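Local structure of glycosylation Associate Protein 3 (Streptococcus agalactiae serotype V, 6OYC) at residues Gln161-Ser174 with Lys189-Leu203. The protein probably takes part, within the Gap123 complex, in the glycosylation and accessory Sec-dependent secretion of bacterial surface proteins. Residues are numbered along the deposited sequence; the frame is centred on the assembly and turned at random.
Sequences QDVLNLLLVEKKDS and KVELVSNPSLNSDSL
Lys171 runs its side chain across the loop of 189-203, its CG and CD lying against Ser200 O, and its NZ reaches Leu198 O at 3.2 Å. The ammonium approaches from above that carbonyl's plane, 49° out of it, and also donates to a water that bridges to Asp201 OD2. With CG anti to the backbone N (chi1 -177°) and a bend at chi2, the lysine is aimed into the loop. Two further waters tie the start of helix 171-174 to Asp201: one joins Lys171 N, Glu170 OE2 and Asp201 O, the other Lys172 N and Asp201 OD2. Before the helix, Ser194 OG donates to Val169 O at 2.6 Å, packed against Ser174 CB.

Upstream, the two segments pair as parallel strands, with Glu191 N to Asn165 O, Leu167 N to Glu191 O, Val193 N to Leu167 O and Val169 N to Val193 O as the successive rungs. Parallel pairing requires a crossover, here single-turn helix 171-174 and a long loop. This is a beta-alpha-beta unit at the border of a five-stranded parallel sheet, in which 191-193 is an outermost strand and 163-168 pairs on its other edge with 223-227. Leu167 and Leu192 lie side by side on one face, CD2 to CD2 at 3.5 Å, and Val190 CG2 presses on Leu167 CB at 3.4 Å. On the other face Leu168 CD1 meets Val193 CG2 at 3.8 Å. Asn165 ND2 adds a side-chain bond to Lys189 O, while its OD1 is held by Asn225.

Behind the first shell, Asn195 shapes the loop: OD1 accepts from Ser197 N in an Asx turn, and ND2 donates to Ser202 O at 2.7 Å, in the carbonyl plane. Lys28 forms a salt bridge with Asp201 OD1, and Gly233 N bonds to Glu170 OE1.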
loop_
_atom_site.group_PDB
_atom_site.type_symbol
_atom_site.label_atom_id
_atom_site.label_comp_id
_atom_site.label_asym_id
_atom_site.label_seq_id
_atom_site.Cartn_x
_atom_site.Cartn_y
_atom_site.Cartn_z
ATOM N N GLN C 161 21.053 23.674 -12.603
ATOM C CA GLN C 161 21.061 22.295 -12.133
ATOM C C GLN C 161 21.212 21.352 -13.319
ATOM O O GLN C 161 20.467 21.449 -14.301
ATOM C CB GLN C 161 19.777 21.982 -11.368
ATOM C CG GLN C 161 19.953 20.996 -10.227
ATOM C CD GLN C 161 18.668 20.749 -9.453
ATOM O OE1 GLN C 161 17.958 21.687 -9.074
ATOM N NE2 GLN C 161 18.364 19.475 -9.211
ATOM N N ASP C 162 22.178 20.439 -13.232
ATOM C CA ASP C 162 22.429 19.491 -14.313
ATOM C C ASP C 162 21.674 18.177 -14.141
ATOM O O ASP C 162 21.258 17.573 -15.137
ATOM C CB ASP C 162 23.933 19.213 -14.428
ATOM C CG ASP C 162 24.514 18.567 -13.170
ATOM O OD1 ASP C 162 25.474 17.774 -13.308
ATOM O OD2 ASP C 162 24.022 18.846 -12.048
ATOM N N VAL C 163 21.484 17.716 -12.908
ATOM C CA VAL C 163 20.833 16.442 -12.637
ATOM C C VAL C 163 19.651 16.688 -11.710
ATOM O O VAL C 163 19.749 17.461 -10.746
ATOM C CB VAL C 163 21.816 15.424 -12.017
ATOM C CG1 VAL C 163 21.182 14.050 -11.912
ATOM C CG2 VAL C 163 23.099 15.355 -12.830
ATOM N N LEU C 164 18.527 16.054 -12.019
ATOM C CA LEU C 164 17.433 15.898 -11.072
ATOM C C LEU C 164 17.297 14.416 -10.738
ATOM O O LEU C 164 17.081 13.586 -11.633
ATOM C CB LEU C 164 16.123 16.446 -11.627
ATOM C CG LEU C 164 14.968 16.194 -10.669
ATOM C CD1 LEU C 164 15.190 16.929 -9.350
ATOM C CD2 LEU C 164 13.649 16.579 -11.314
ATOM N N ASN C 165 17.445 14.089 -9.461
ATOM C CA ASN C 165 17.271 12.725 -8.974
ATOM C C ASN C 165 15.944 12.666 -8.228
ATOM O O ASN C 165 15.801 13.246 -7.149
ATOM C CB ASN C 165 18.447 12.304 -8.103
ATOM C CG ASN C 165 19.742 12.218 -8.891
ATOM O OD1 ASN C 165 19.789 11.614 -9.969
ATOM N ND2 ASN C 165 20.798 12.836 -8.364
ATOM N N LEU C 166 14.969 12.002 -8.831
ATOM C CA LEU C 166 13.619 11.896 -8.295
ATOM C C LEU C 166 13.491 10.549 -7.595
ATOM O O LEU C 166 13.569 9.502 -8.241
ATOM C CB LEU C 166 12.600 12.018 -9.423
ATOM C CG LEU C 166 11.458 13.001 -9.229
ATOM C CD1 LEU C 166 12.014 14.368 -8.827
ATOM C CD2 LEU C 166 10.651 13.095 -10.506
ATOM N N LEU C 167 13.309 10.569 -6.282
ATOM C CA LEU C 167 13.127 9.344 -5.509
ATOM C C LEU C 167 11.635 9.114 -5.289
ATOM O O LEU C 167 10.983 9.861 -4.548
ATOM C CB LEU C 167 13.858 9.397 -4.170
ATOM C CG LEU C 167 13.654 8.085 -3.411
ATOM C CD1 LEU C 167 14.249 6.946 -4.219
ATOM C CD2 LEU C 167 14.273 8.132 -2.030
ATOM N N LEU C 168 11.108 8.072 -5.921
ATOM C CA LEU C 168 9.704 7.702 -5.778
ATOM C C LEU C 168 9.542 6.974 -4.447
ATOM O O LEU C 168 10.081 5.878 -4.264
ATOM C CB LEU C 168 9.270 6.834 -6.956
ATOM C CG LEU C 168 8.594 7.463 -8.184
ATOM C CD1 LEU C 168 9.258 8.760 -8.593
ATOM C CD2 LEU C 168 8.555 6.490 -9.368
ATOM N N VAL C 169 8.822 7.582 -3.511
ATOM C CA VAL C 169 8.687 7.061 -2.157
ATOM C C VAL C 169 7.348 6.332 -2.065
ATOM O O VAL C 169 6.299 6.906 -2.390
ATOM C CB VAL C 169 8.785 8.191 -1.116
ATOM C CG1 VAL C 169 8.537 7.659 0.281
ATOM C CG2 VAL C 169 10.146 8.888 -1.203
ATOM N N GLU C 170 7.380 5.058 -1.654
ATOM C CA GLU C 170 6.153 4.291 -1.480
ATOM C C GLU C 170 5.222 5.038 -0.536
ATOM O O GLU C 170 5.663 5.623 0.459
ATOM C CB GLU C 170 6.450 2.887 -0.928
ATOM C CG GLU C 170 7.378 2.008 -1.772
ATOM C CD GLU C 170 6.817 1.680 -3.158
ATOM O OE1 GLU C 170 7.619 1.539 -4.104
ATOM O OE2 GLU C 170 5.577 1.562 -3.312
ATOM N N LYS C 171 3.931 5.040 -0.878
ATOM C CA LYS C 171 2.957 5.843 -0.148
ATOM C C LYS C 171 2.983 5.521 1.338
ATOM O O LYS C 171 2.993 6.423 2.183
ATOM C CB LYS C 171 1.555 5.622 -0.724
ATOM C CG LYS C 171 0.462 6.470 -0.074
ATOM C CD LYS C 171 -0.513 5.580 0.679
ATOM C CE LYS C 171 -1.579 6.390 1.410
ATOM N NZ LYS C 171 -2.308 5.557 2.418
ATOM N N LYS C 172 3.007 4.233 1.678
ATOM C CA LYS C 172 3.033 3.859 3.083
ATOM C C LYS C 172 4.326 4.278 3.770
ATOM O O LYS C 172 4.336 4.420 4.997
ATOM C CB LYS C 172 2.800 2.360 3.219
ATOM C CG LYS C 172 1.500 1.916 2.563
ATOM C CD LYS C 172 1.429 0.413 2.564
ATOM C CE LYS C 172 0.285 -0.140 1.749
ATOM N NZ LYS C 172 0.390 -1.643 1.770
ATOM N N ASP C 173 5.401 4.504 3.012
ATOM C CA ASP C 173 6.628 5.018 3.599
ATOM C C ASP C 173 6.627 6.530 3.724
ATOM O O ASP C 173 7.351 7.062 4.570
ATOM C CB ASP C 173 7.850 4.635 2.764
ATOM C CG ASP C 173 8.203 3.179 2.866
ATOM O OD1 ASP C 173 7.781 2.505 3.834
ATOM O OD2 ASP C 173 8.913 2.710 1.951
ATOM N N SER C 174 5.873 7.232 2.871
ATOM C CA SER C 174 5.949 8.689 2.847
ATOM C C SER C 174 5.466 9.274 4.163
ATOM O O SER C 174 6.019 10.258 4.659
ATOM C CB SER C 174 5.137 9.245 1.675
ATOM O OG SER C 174 3.741 9.049 1.856
ATOM N N LYS C 189 22.202 13.804 -3.938
ATOM C CA LYS C 189 21.100 14.754 -3.892
ATOM C C LYS C 189 19.848 14.109 -4.485
ATOM O O LYS C 189 19.933 13.314 -5.427
ATOM C CB LYS C 189 21.479 16.002 -4.702
ATOM C CG LYS C 189 21.473 15.738 -6.214
ATOM C CD LYS C 189 22.166 16.815 -7.022
ATOM C CE LYS C 189 21.869 16.622 -8.496
ATOM N NZ LYS C 189 21.199 17.819 -9.063
ATOM N N VAL C 190 18.676 14.449 -3.938
ATOM C CA VAL C 190 17.437 13.826 -4.395
ATOM C C VAL C 190 16.238 14.688 -4.016
ATOM O O VAL C 190 16.278 15.450 -3.045
ATOM C CB VAL C 190 17.295 12.393 -3.821
ATOM C CG1 VAL C 190 16.681 12.417 -2.432
ATOM C CG2 VAL C 190 16.503 11.530 -4.767
ATOM N N GLU C 191 15.158 14.550 -4.788
ATOM C CA GLU C 191 13.846 15.102 -4.472
ATOM C C GLU C 191 12.873 13.947 -4.236
ATOM O O GLU C 191 12.704 13.084 -5.106
ATOM C CB GLU C 191 13.334 15.991 -5.609
ATOM C CG GLU C 191 14.062 17.315 -5.775
ATOM C CD GLU C 191 13.636 18.332 -4.737
ATOM O OE1 GLU C 191 12.434 18.696 -4.724
ATOM O OE2 GLU C 191 14.503 18.747 -3.926
ATOM N N LEU C 192 12.230 13.937 -3.069
ATOM C CA LEU C 192 11.271 12.897 -2.724
ATOM C C LEU C 192 9.873 13.269 -3.191
ATOM O O LEU C 192 9.403 14.384 -2.945
ATOM C CB LEU C 192 11.253 12.647 -1.219
ATOM C CG LEU C 192 12.612 12.528 -0.549
ATOM C CD1 LEU C 192 12.429 12.263 0.937
ATOM C CD2 LEU C 192 13.394 11.428 -1.192
ATOM N N VAL C 193 9.195 12.319 -3.831
ATOM C CA VAL C 193 7.796 12.491 -4.183
ATOM C C VAL C 193 7.044 11.225 -3.801
ATOM O O VAL C 193 7.629 10.158 -3.601
ATOM C CB VAL C 193 7.595 12.826 -5.678
ATOM C CG1 VAL C 193 8.087 14.255 -5.965
ATOM C CG2 VAL C 193 8.321 11.825 -6.565
ATOM N N SER C 194 5.730 11.370 -3.670
ATOM C CA SER C 194 4.871 10.245 -3.340
ATOM C C SER C 194 3.449 10.596 -3.749
ATOM O O SER C 194 3.165 11.711 -4.189
ATOM C CB SER C 194 4.950 9.894 -1.853
ATOM O OG SER C 194 4.448 8.591 -1.613
ATOM N N ASN C 195 2.565 9.615 -3.620
ATOM C CA ASN C 195 1.142 9.848 -3.828
ATOM C C ASN C 195 0.581 10.630 -2.645
ATOM O O ASN C 195 0.786 10.234 -1.491
ATOM C CB ASN C 195 0.406 8.518 -3.989
ATOM C CG ASN C 195 -0.989 8.688 -4.540
ATOM O OD1 ASN C 195 -1.701 9.629 -4.191
ATOM N ND2 ASN C 195 -1.391 7.770 -5.411
ATOM N N PRO C 196 -0.115 11.743 -2.878
ATOM C CA PRO C 196 -0.625 12.544 -1.760
ATOM C C PRO C 196 -2.013 12.155 -1.274
ATOM O O PRO C 196 -2.415 12.629 -0.201
ATOM C CB PRO C 196 -0.633 13.962 -2.351
ATOM C CG PRO C 196 -0.943 13.738 -3.790
ATOM C CD PRO C 196 -0.314 12.414 -4.174
ATOM N N SER C 197 -2.736 11.302 -2.004
ATOM C CA SER C 197 -4.089 10.935 -1.620
ATOM C C SER C 197 -4.085 10.063 -0.362
ATOM O O SER C 197 -3.048 9.570 0.099
ATOM C CB SER C 197 -4.803 10.222 -2.770
ATOM O OG SER C 197 -4.430 8.865 -2.874
ATOM N N LEU C 198 -5.271 9.892 0.209
ATOM C CA LEU C 198 -5.403 9.080 1.411
ATOM C C LEU C 198 -5.600 7.605 1.114
ATOM O O LEU C 198 -5.218 6.753 1.925
ATOM C CB LEU C 198 -6.575 9.586 2.247
ATOM C CG LEU C 198 -6.642 11.109 2.237
ATOM C CD1 LEU C 198 -7.932 11.588 2.879
ATOM C CD2 LEU C 198 -5.407 11.693 2.943
ATOM N N ASN C 199 -6.163 7.280 -0.037
ATOM C CA ASN C 199 -6.531 5.915 -0.374
ATOM C C ASN C 199 -5.432 5.135 -1.091
ATOM O O ASN C 199 -5.277 3.935 -0.845
ATOM C CB ASN C 199 -7.759 5.944 -1.284
ATOM C CG ASN C 199 -8.828 6.966 -0.839
ATOM O OD1 ASN C 199 -9.538 7.542 -1.678
ATOM N ND2 ASN C 199 -8.961 7.167 0.480
ATOM N N SER C 200 -4.680 5.799 -1.969
ATOM C CA SER C 200 -4.015 5.150 -3.093
ATOM C C SER C 200 -2.517 4.918 -2.870
ATOM O O SER C 200 -1.814 5.770 -2.317
ATOM C CB SER C 200 -4.221 5.979 -4.367
ATOM O OG SER C 200 -3.532 5.404 -5.470
ATOM N N ASP C 201 -2.034 3.764 -3.337
ATOM C CA ASP C 201 -0.617 3.417 -3.324
ATOM C C ASP C 201 0.062 3.640 -4.667
ATOM O O ASP C 201 1.258 3.359 -4.793
ATOM C CB ASP C 201 -0.423 1.948 -2.922
ATOM C CG ASP C 201 -0.804 1.684 -1.490
ATOM O OD1 ASP C 201 -1.643 0.773 -1.268
ATOM O OD2 ASP C 201 -0.264 2.379 -0.587
ATOM N N SER C 202 -0.673 4.094 -5.680
ATOM C CA SER C 202 -0.095 4.195 -7.010
ATOM C C SER C 202 0.872 5.362 -7.086
ATOM O O SER C 202 0.652 6.416 -6.478
ATOM C CB SER C 202 -1.176 4.368 -8.070
ATOM O OG SER C 202 -0.587 4.692 -9.319
ATOM N N LEU C 203 1.952 5.163 -7.836
ATOM C CA LEU C 203 2.887 6.233 -8.139
ATOM C C LEU C 203 2.859 6.619 -9.613
ATOM O O LEU C 203 3.702 7.398 -10.059
ATOM C CB LEU C 203 4.292 5.829 -7.697
ATOM C CG LEU C 203 4.332 5.709 -6.176
ATOM C CD1 LEU C 203 5.667 5.158 -5.686
ATOM C CD2 LEU C 203 4.031 7.058 -5.541
HETATM O O HOH W 1 3.267 3.244 -3.191
HETATM O O HOH W 2 -2.136 3.067 1.519
HETATM O O HOH W 3 2.633 2.181 -0.454
#